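Local coordinates for myosin-I heavy chain (Dictyostelium discoideum, PDB 5EJY), which is an actin-based class VII motor with ATPase activity that acts in the early steps of phagocytosis and in adhesion, seen here as its first MyTH4-FERM tail unit, at residues D52-Q55 with T56-V60; I118-L121 with N122-V125; L215-D218 with S219-C223; V488-I491 with K492-L496. All blocks are in the same frame, centred on the assembly; numbering follows the deposited sequence.

Contact 1: residues D52-Q55 with T56-V60; sequences DAEQ and TKVAV
A59 N bonds to Q55 O at 2.9 Å and V58 N to E54 O at 3.0 Å, and with the bonds K57 N to A53 O and T56 N to D52 O they form the opening turn of helix 53-70 in the MyTH4 domain. D52 is its N-cap. From that position D52 OD1 accepts E54 N at 2.9 Å, on the anti side but tilted from the carboxylate plane, and with the rather bent N-H...O angle of 134°. D52 OD2 takes Q55 NE2 at 3.2 Å from above that plane. Aspartate suits the place because its short acidic side chain reaches back to an amide that has no earlier turn to bond to, and its negative charge would be expected to interact favourably with the helix dipole. Q55 is anchored at both ends of its amide, since its OE1 is bonded to S100 in a neighbouring loop. Farther along, E54 and K57 cross obliquely as a long salt bridge, OE2 to NZ 3.8 Å. The lysine also pairs with E61 one turn on, and flexible charged chains fit this exposed flank. V58 is buried, as suits a branched apolar side chain. Its chi1 of 170° sets CG2 beside the backbone N, anti to the carbonyl carbon, which brings V58 CG2 to 3.2 Å from E54 O and 3.6 Å from E54 OE2.

Contact 2: residues I118-L121 with N122-V125; sequences IQDL and NIRV
V125 N reaches L121 O at 2.9 Å with an N-H...O angle of 159°, the shortest backbone bond in the first turn of helix 119-133, part of the MyTH4 domain. I123 N to Q119 O, N122 N to I118 O and R124 N to D120 O complete the i to i+4 set, the last being the longest at 3.2 Å. I118 holds the N-cap position, where its side chain has no polar atom to cap with, and serves the helix through its carbonyl, which accepts N122 N. A water bridges two polar side chains, Q119 and N122: it donates to Q119 OE1 at 2.7 Å and weakly accepts from N122 ND2. Q119 suits this exposed position by offering an amide oxygen to solvent, whereas N122 is buried and leans on V163 of helix 161-180. R124 has CG anti to its carbonyl carbon (chi1 -75°) and bends at chi2, carrying the guanidinium away from this turn. There NH1 bonds the carbonyl oxygens of Y69 and S72 and the group makes a cation-pi contact with Y69, which gives a buried arginine both polar and aromatic company. L121 and V125 suit the apolar side, both touching M70 of helix 53-70, while I123 packs on V163. Within the turn, I123 CG1 lies 3.3 Å from Q119 O, and V125 CG2 lies 3.4 Å from L121 O.

Contact 3: residues L215-D218 with S219-C223; sequences LHID and SATTC
A type I beta turn, D218 to T221, leads out of edge strand 212-217 of the ubiquitin-like first lobe of the FERM domain, toward helix 223-233. T221 closes it twice. T221 N meets D218 O at 3.1 Å from well above the carbonyl plane, while T221 OG1 accepts D218 N at 3.0 Å along a nearly straight 165° line. OG1 is put there by chi1 of -67°, which sets it anti to the carbonyl carbon and places T221 CG2 against I217, whose own CG2 lies 3.8 Å off. Threonine thus serves both a polar and an apolar neighbour. D218 CG sits between its backbone N and carbonyl carbon (chi1 71°), a torsion that brings D218 OD1 to A220 N, which it accepts weakly at 3.0 Å. The second oxygen, OD2, forms a salt bridge with R176 of helix 161-180, and S219 OG bonds E191. A valine in place of T221 would probably leave the D218 amide without its acceptor and weaken the hold on the turn. Because the aspartate binds the turn with one oxygen and R176 with the other, the two bonds of one carboxylate probably couple the shape of the turn to its contact with the MyTH4 domain.

Contact 4: residues V488-I491 with K492-L496; sequences VSLI and KEYSL
S495 has OG anti to its carbonyl carbon (chi1 -64°), which folds the hydroxyl back along the helix, S495 OG donating to I491 O at 2.8 Å. The same I491 O accepts S495 N at 3.0 Å, and the two donors arrive from opposite faces of the carbonyl plane. Serine suits this buried spot because it can satisfy its own hydroxyl within the helix. An alanine at S495 would probably leave I491 O with the single backbone donor and the helix without this side-chain bond. K492, with CG likewise set beside its backbone N and a bend at chi4, runs alongside V488: K492 CD lies 4.0 Å from V488 CG1, while the ammonium end NZ comes closer, at 3.3 Å. A long chain with a charged end suits an exposed site. On the buried side L490 and Y494 point the same way, L490 CD2 to Y494 CE2 4.2 Å apart, and both touch L431. Tyrosine fits here since its ring packs among apolar groups while OH bonds S410 OG and the backbone N of F294. S489 OG bonds K292. V488 and I491 meet strand 466-470. One helix packed by its apolar side on the strands of both antiparallel sheets is typical of the C-terminal, PH-like lobe of a FERM domain, here closed by helix 484-499.

The four contacts follow one another along the chain, each complete before the next begins. Contacts 1 and 2 open helices 53-70 and 119-133 of the MyTH4 domain, their centres about 26 Å apart; contact 2 leans on the far end of the helix that contact 1 begins. Contact 3 lies near the middle of the chain, at the end of an edge strand in the FERM portion, and is joined to helix 161-180, against which contact 2 also packs. Contact 4, on the C-terminal helix 484-499, has its centre about 24 Å from that of contact 3 and about 50 Å from that of contact 2, on the opposite side of the chain's centre from contact 2. Together they trace an elongated MyTH4-FERM unit whose two parts meet around contact 3.

Contact 1: residues D52-Q55 with T56-V60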
loop_
_atom_site.group_PDB
_atom_site.type_symbol
_atom_site.label_atom_id
_atom_site.label_comp_id
_atom_site.label_asym_id
_atom_site.label_seq_id
_atom_site.Cartn_x
_atom_site.Cartn_y
_atom_site.Cartn_z
ATOM N N ASP A 52 -24.480 -9.899 23.623
ATOM C CA ASP A 52 -23.494 -10.964 23.512
ATOM C C ASP A 52 -22.635 -10.957 24.772
ATOM O O ASP A 52 -21.878 -10.015 25.014
ATOM C CB ASP A 52 -22.650 -10.737 22.256
ATOM C CG ASP A 52 -21.606 -11.824 22.023
ATOM O OD1 ASP A 52 -21.245 -12.549 22.971
ATOM O OD2 ASP A 52 -21.120 -11.919 20.879
ATOM N N ALA A 53 -22.773 -11.999 25.585
ATOM C CA ALA A 53 -22.051 -12.091 26.850
ATOM C C ALA A 53 -20.534 -12.018 26.674
ATOM O O ALA A 53 -19.827 -11.498 27.542
ATOM C CB ALA A 53 -22.436 -13.361 27.588
ATOM N N GLU A 54 -20.035 -12.552 25.561
ATOM C CA GLU A 54 -18.599 -12.515 25.288
ATOM C C GLU A 54 -18.110 -11.091 25.034
ATOM O O GLU A 54 -16.998 -10.744 25.415
ATOM C CB GLU A 54 -18.234 -13.424 24.104
ATOM C CG GLU A 54 -16.840 -13.181 23.520
ATOM C CD GLU A 54 -15.723 -13.773 24.365
ATOM O OE1 GLU A 54 -16.027 -14.509 25.331
ATOM O OE2 GLU A 54 -14.538 -13.508 24.055
ATOM N N GLN A 55 -18.931 -10.273 24.380
ATOM C CA GLN A 55 -18.545 -8.893 24.107
ATOM C C GLN A 55 -18.578 -8.059 25.375
ATOM O O GLN A 55 -17.809 -7.108 25.522
ATOM C CB GLN A 55 -19.421 -8.261 23.025
ATOM C CG GLN A 55 -19.021 -8.677 21.612
ATOM C CD GLN A 55 -19.912 -8.085 20.543
ATOM O OE1 GLN A 55 -20.048 -6.863 20.435
ATOM N NE2 GLN A 55 -20.531 -8.950 19.740
ATOM N N THR A 56 -19.471 -8.415 26.292
ATOM C CA THR A 56 -19.502 -7.754 27.589
ATOM C C THR A 56 -18.191 -8.025 28.315
ATOM O O THR A 56 -17.576 -7.115 28.869
ATOM C CB THR A 56 -20.678 -8.257 28.448
ATOM O OG1 THR A 56 -21.913 -7.953 27.791
ATOM C CG2 THR A 56 -20.659 -7.604 29.818
ATOM N N LYS A 57 -17.756 -9.283 28.299
ATOM C CA LYS A 57 -16.514 -9.671 28.957
ATOM C C LYS A 57 -15.305 -8.978 28.334
ATOM O O LYS A 57 -14.409 -8.510 29.037
ATOM C CB LYS A 57 -16.314 -11.191 28.882
ATOM C CG LYS A 57 -14.998 -11.653 29.505
ATOM C CD LYS A 57 -14.747 -13.152 29.304
ATOM C CE LYS A 57 -14.373 -13.482 27.857
ATOM N NZ LYS A 57 -12.980 -13.067 27.495
ATOM N N VAL A 58 -15.276 -8.926 27.009
ATOM C CA VAL A 58 -14.180 -8.266 26.309
ATOM C C VAL A 58 -14.149 -6.750 26.583
ATOM O O VAL A 58 -13.080 -6.151 26.698
ATOM C CB VAL A 58 -14.262 -8.534 24.796
ATOM C CG1 VAL A 58 -13.255 -7.651 24.038
ATOM C CG2 VAL A 58 -14.011 -10.021 24.505
ATOM N N ALA A 59 -15.317 -6.129 26.677
ATOM C CA ALA A 59 -15.374 -4.692 26.970
ATOM C C ALA A 59 -14.695 -4.392 28.299
ATOM O O ALA A 59 -13.957 -3.409 28.435
ATOM C CB ALA A 59 -16.809 -4.202 26.985
ATOM N N VAL A 60 -14.942 -5.247 29.283
ATOM C CA VAL A 60 -14.293 -5.127 30.580
ATOM C C VAL A 60 -12.781 -5.302 30.466
ATOM O O VAL A 60 -12.028 -4.569 31.101
ATOM C CB VAL A 60 -14.877 -6.125 31.612
ATOM C CG1 VAL A 60 -14.023 -6.155 32.868
ATOM C CG2 VAL A 60 -16.340 -5.774 31.937
#

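Contact 2: residues I118-L121 with N122-V125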
loop_
_atom_site.group_PDB
_atom_site.type_symbol
_atom_site.label_atom_id
_atom_site.label_comp_id
_atom_site.label_asym_id
_atom_site.label_seq_id
_atom_site.Cartn_x
_atom_site.Cartn_y
_atom_site.Cartn_z
ATOM N N ILE A 118 -4.835 14.035 36.582
ATOM C CA ILE A 118 -3.399 14.089 36.297
ATOM C C ILE A 118 -3.094 14.290 34.814
ATOM O O ILE A 118 -3.512 13.493 33.964
ATOM C CB ILE A 118 -2.672 12.820 36.788
ATOM C CG1 ILE A 118 -2.810 12.669 38.305
ATOM C CG2 ILE A 118 -1.208 12.872 36.413
ATOM C CD1 ILE A 118 -3.808 11.620 38.728
ATOM N N GLN A 119 -2.348 15.348 34.514
ATOM C CA GLN A 119 -2.062 15.744 33.134
ATOM C C GLN A 119 -1.454 14.640 32.260
ATOM O O GLN A 119 -1.875 14.462 31.118
ATOM C CB GLN A 119 -1.185 16.998 33.099
ATOM C CG GLN A 119 -1.904 18.254 33.589
ATOM C CD GLN A 119 -3.120 18.587 32.742
ATOM O OE1 GLN A 119 -3.095 18.434 31.523
ATOM N NE2 GLN A 119 -4.187 19.037 33.382
ATOM N N ASP A 120 -0.468 13.918 32.790
ATOM C CA ASP A 120 0.189 12.845 32.038
ATOM C C ASP A 120 -0.777 11.722 31.663
ATOM O O ASP A 120 -0.623 11.090 30.625
ATOM C CB ASP A 120 1.369 12.249 32.813
ATOM C CG ASP A 120 2.615 13.121 32.755
ATOM O OD1 ASP A 120 2.664 14.060 31.929
ATOM O OD2 ASP A 120 3.554 12.856 33.537
ATOM N N LEU A 121 -1.762 11.467 32.513
ATOM C CA LEU A 121 -2.757 10.448 32.218
ATOM C C LEU A 121 -3.693 10.918 31.112
ATOM O O LEU A 121 -4.022 10.147 30.201
ATOM C CB LEU A 121 -3.554 10.075 33.467
ATOM C CG LEU A 121 -2.749 9.458 34.611
ATOM C CD1 LEU A 121 -3.675 9.027 35.737
ATOM C CD2 LEU A 121 -1.922 8.283 34.119
ATOM N N ASN A 122 -4.118 12.178 31.196
ATOM C CA ASN A 122 -4.994 12.764 30.184
ATOM C C ASN A 122 -4.300 12.658 28.829
ATOM O O ASN A 122 -4.922 12.352 27.813
ATOM C CB ASN A 122 -5.307 14.230 30.522
ATOM C CG ASN A 122 -6.692 14.682 30.032
ATOM O OD1 ASN A 122 -7.675 13.949 30.146
ATOM N ND2 ASN A 122 -6.768 15.904 29.498
ATOM N N ILE A 123 -2.993 12.897 28.831
ATOM C CA ILE A 123 -2.190 12.796 27.619
ATOM C C ILE A 123 -2.202 11.377 27.037
ATOM O O ILE A 123 -2.339 11.197 25.826
ATOM C CB ILE A 123 -0.745 13.244 27.884
ATOM C CG1 ILE A 123 -0.705 14.765 28.075
ATOM C CG2 ILE A 123 0.174 12.834 26.750
ATOM C CD1 ILE A 123 0.692 15.315 28.297
ATOM N N ARG A 124 -2.051 10.377 27.899
ATOM C CA ARG A 124 -2.135 8.979 27.478
ATOM C C ARG A 124 -3.496 8.616 26.891
ATOM O O ARG A 124 -3.573 7.886 25.892
ATOM C CB ARG A 124 -1.816 8.047 28.647
ATOM C CG ARG A 124 -0.340 7.991 28.984
ATOM C CD ARG A 124 0.438 7.379 27.833
ATOM N NE ARG A 124 1.877 7.437 28.052
ATOM C CZ ARG A 124 2.519 6.700 28.953
ATOM N NH1 ARG A 124 1.841 5.855 29.720
ATOM N NH2 ARG A 124 3.836 6.811 29.092
ATOM N N VAL A 125 -4.570 9.094 27.514
ATOM C CA VAL A 125 -5.902 8.790 27.003
ATOM C C VAL A 125 -6.078 9.422 25.627
ATOM O O VAL A 125 -6.661 8.816 24.742
ATOM C CB VAL A 125 -7.053 9.277 27.916
ATOM C CG1 VAL A 125 -8.402 8.866 27.311
ATOM C CG2 VAL A 125 -6.914 8.704 29.309
HETATM O O HOH W 1 -4.593 18.416 29.239
#

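Contact 3: residues L215-D218 with S219-C223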
loop_
_atom_site.group_PDB
_atom_site.type_symbol
_atom_site.label_atom_id
_atom_site.label_comp_id
_atom_site.label_asym_id
_atom_site.label_seq_id
_atom_site.Cartn_x
_atom_site.Cartn_y
_atom_site.Cartn_z
ATOM N N LEU A 215 8.400 9.567 1.276
ATOM C CA LEU A 215 7.106 10.235 1.372
ATOM C C LEU A 215 6.664 10.336 2.827
ATOM O O LEU A 215 6.867 9.411 3.619
ATOM C CB LEU A 215 6.028 9.491 0.581
ATOM C CG LEU A 215 6.098 9.366 -0.943
ATOM C CD1 LEU A 215 4.947 8.470 -1.445
ATOM C CD2 LEU A 215 6.066 10.745 -1.625
ATOM N N HIS A 216 6.061 11.462 3.176
ATOM C CA HIS A 216 5.423 11.601 4.476
ATOM C C HIS A 216 3.929 11.402 4.296
ATOM O O HIS A 216 3.278 12.144 3.552
ATOM C CB HIS A 216 5.730 12.969 5.100
ATOM C CG HIS A 216 7.156 13.118 5.529
ATOM N ND1 HIS A 216 8.140 13.596 4.690
ATOM C CD2 HIS A 216 7.773 12.814 6.696
ATOM C CE1 HIS A 216 9.299 13.593 5.327
ATOM N NE2 HIS A 216 9.103 13.120 6.545
ATOM N N ILE A 217 3.390 10.389 4.966
ATOM C CA ILE A 217 1.981 10.048 4.811
ATOM C C ILE A 217 1.246 9.980 6.148
ATOM O O ILE A 217 1.857 10.089 7.224
ATOM C CB ILE A 217 1.801 8.675 4.070
ATOM C CG1 ILE A 217 2.312 7.508 4.919
ATOM C CG2 ILE A 217 2.541 8.680 2.727
ATOM C CD1 ILE A 217 2.052 6.122 4.262
ATOM N N ASP A 218 -0.070 9.801 6.080
ATOM C CA ASP A 218 -0.838 9.533 7.288
ATOM C C ASP A 218 -1.566 8.202 7.208
ATOM O O ASP A 218 -1.467 7.481 6.191
ATOM C CB ASP A 218 -1.751 10.717 7.701
ATOM C CG ASP A 218 -2.949 10.924 6.780
ATOM O OD1 ASP A 218 -3.322 10.024 6.000
ATOM O OD2 ASP A 218 -3.551 12.025 6.852
ATOM N N SER A 219 -2.265 7.850 8.287
ATOM C CA SER A 219 -2.907 6.532 8.362
ATOM C C SER A 219 -3.885 6.262 7.223
ATOM O O SER A 219 -4.098 5.104 6.845
ATOM C CB SER A 219 -3.653 6.395 9.695
ATOM O OG SER A 219 -2.744 6.579 10.768
ATOM N N ALA A 220 -4.492 7.321 6.696
ATOM C CA ALA A 220 -5.535 7.187 5.667
ATOM C C ALA A 220 -5.008 7.312 4.239
ATOM O O ALA A 220 -5.781 7.222 3.288
ATOM C CB ALA A 220 -6.628 8.214 5.892
ATOM N N THR A 221 -3.703 7.501 4.084
ATOM C CA THR A 221 -3.116 7.741 2.763
ATOM C C THR A 221 -3.257 6.528 1.843
ATOM O O THR A 221 -2.875 5.415 2.204
ATOM C CB THR A 221 -1.635 8.151 2.866
ATOM O OG1 THR A 221 -1.554 9.432 3.504
ATOM C CG2 THR A 221 -0.998 8.249 1.462
ATOM N N THR A 222 -3.827 6.744 0.663
ATOM C CA THR A 222 -4.069 5.641 -0.259
ATOM C C THR A 222 -2.943 5.451 -1.259
ATOM O O THR A 222 -2.068 6.298 -1.396
ATOM C CB THR A 222 -5.361 5.857 -1.053
ATOM O OG1 THR A 222 -5.246 7.077 -1.789
ATOM C CG2 THR A 222 -6.558 5.935 -0.101
ATOM N N CYS A 223 -2.981 4.323 -1.963
ATOM C CA CYS A 223 -2.022 4.086 -3.026
ATOM C C CYS A 223 -2.128 5.174 -4.103
ATOM O O CYS A 223 -1.129 5.668 -4.618
ATOM C CB CYS A 223 -2.250 2.699 -3.624
ATOM S SG CYS A 223 -1.006 2.273 -4.845
HETATM O O HOH W 2 -2.012 4.669 4.651
#

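Contact 4: residues V488-I491 with K492-L496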
loop_
_atom_site.group_PDB
_atom_site.type_symbol
_atom_site.label_atom_id
_atom_site.label_comp_id
_atom_site.label_asym_id
_atom_site.label_seq_id
_atom_site.Cartn_x
_atom_site.Cartn_y
_atom_site.Cartn_z
ATOM N N VAL A 488 -6.964 -8.716 -12.741
ATOM C CA VAL A 488 -8.333 -8.196 -12.721
ATOM C C VAL A 488 -8.368 -6.678 -12.917
ATOM O O VAL A 488 -9.135 -6.162 -13.737
ATOM C CB VAL A 488 -9.066 -8.553 -11.402
ATOM C CG1 VAL A 488 -10.395 -7.777 -11.280
ATOM C CG2 VAL A 488 -9.307 -10.065 -11.304
ATOM N N SER A 489 -7.545 -5.950 -12.162
ATOM C CA SER A 489 -7.578 -4.492 -12.256
ATOM C C SER A 489 -7.067 -3.991 -13.605
ATOM O O SER A 489 -7.547 -2.986 -14.113
ATOM C CB SER A 489 -6.820 -3.822 -11.086
ATOM O OG SER A 489 -5.437 -4.105 -11.154
ATOM N N LEU A 490 -6.105 -4.691 -14.197
ATOM C CA LEU A 490 -5.634 -4.301 -15.524
ATOM C C LEU A 490 -6.773 -4.437 -16.528
ATOM O O LEU A 490 -6.998 -3.558 -17.353
ATOM C CB LEU A 490 -4.466 -5.177 -15.969
ATOM C CG LEU A 490 -3.114 -4.911 -15.310
ATOM C CD1 LEU A 490 -2.099 -5.977 -15.740
ATOM C CD2 LEU A 490 -2.628 -3.503 -15.674
ATOM N N ILE A 491 -7.501 -5.547 -16.461
ATOM C CA ILE A 491 -8.597 -5.737 -17.400
ATOM C C ILE A 491 -9.630 -4.628 -17.223
ATOM O O ILE A 491 -10.058 -3.998 -18.196
ATOM C CB ILE A 491 -9.241 -7.118 -17.258
ATOM C CG1 ILE A 491 -8.218 -8.191 -17.649
ATOM C CG2 ILE A 491 -10.499 -7.206 -18.145
ATOM C CD1 ILE A 491 -8.694 -9.642 -17.450
ATOM N N LYS A 492 -10.003 -4.364 -15.972
ATOM C CA LYS A 492 -10.980 -3.316 -15.696
ATOM C C LYS A 492 -10.502 -1.914 -16.097
ATOM O O LYS A 492 -11.278 -1.127 -16.646
ATOM C CB LYS A 492 -11.390 -3.349 -14.221
ATOM C CG LYS A 492 -12.138 -4.634 -13.849
ATOM C CD LYS A 492 -12.617 -4.609 -12.411
ATOM C CE LYS A 492 -13.807 -5.537 -12.207
ATOM N NZ LYS A 492 -13.445 -6.961 -12.381
ATOM N N GLU A 493 -9.238 -1.594 -15.818
ATOM C CA GLU A 493 -8.716 -0.267 -16.136
ATOM C C GLU A 493 -8.536 -0.015 -17.639
ATOM O O GLU A 493 -8.831 1.077 -18.130
ATOM C CB GLU A 493 -7.393 -0.018 -15.408
ATOM C CG GLU A 493 -7.517 -0.018 -13.898
ATOM C CD GLU A 493 -8.004 1.314 -13.357
ATOM O OE1 GLU A 493 -8.548 2.122 -14.144
ATOM O OE2 GLU A 493 -7.827 1.558 -12.145
ATOM N N TYR A 494 -8.027 -1.000 -18.372
ATOM C CA TYR A 494 -7.947 -0.831 -19.824
ATOM C C TYR A 494 -9.351 -0.710 -20.411
ATOM O O TYR A 494 -9.590 0.122 -21.285
ATOM C CB TYR A 494 -7.180 -1.969 -20.497
ATOM C CG TYR A 494 -5.686 -1.787 -20.431
ATOM C CD1 TYR A 494 -5.062 -0.730 -21.094
ATOM C CD2 TYR A 494 -4.900 -2.656 -19.692
ATOM C CE1 TYR A 494 -3.682 -0.553 -21.023
ATOM C CE2 TYR A 494 -3.530 -2.491 -19.619
ATOM C CZ TYR A 494 -2.929 -1.440 -20.281
ATOM O OH TYR A 494 -1.571 -1.305 -20.199
ATOM N N SER A 495 -10.281 -1.519 -19.912
ATOM C CA SER A 495 -11.650 -1.487 -20.426
ATOM C C SER A 495 -12.292 -0.114 -20.222
ATOM O O SER A 495 -12.899 0.438 -21.142
ATOM C CB SER A 495 -12.500 -2.585 -19.796
ATOM O OG SER A 495 -12.006 -3.868 -20.169
ATOM N N LEU A 496 -12.137 0.437 -19.020
ATOM C CA LEU A 496 -12.695 1.743 -18.690
ATOM C C LEU A 496 -12.063 2.837 -19.547
ATOM O O LEU A 496 -12.764 3.663 -20.127
ATOM C CB LEU A 496 -12.486 2.050 -17.206
ATOM C CG LEU A 496 -12.937 3.420 -16.696
ATOM C CD1 LEU A 496 -14.449 3.543 -16.774
ATOM C CD2 LEU A 496 -12.454 3.639 -15.270
#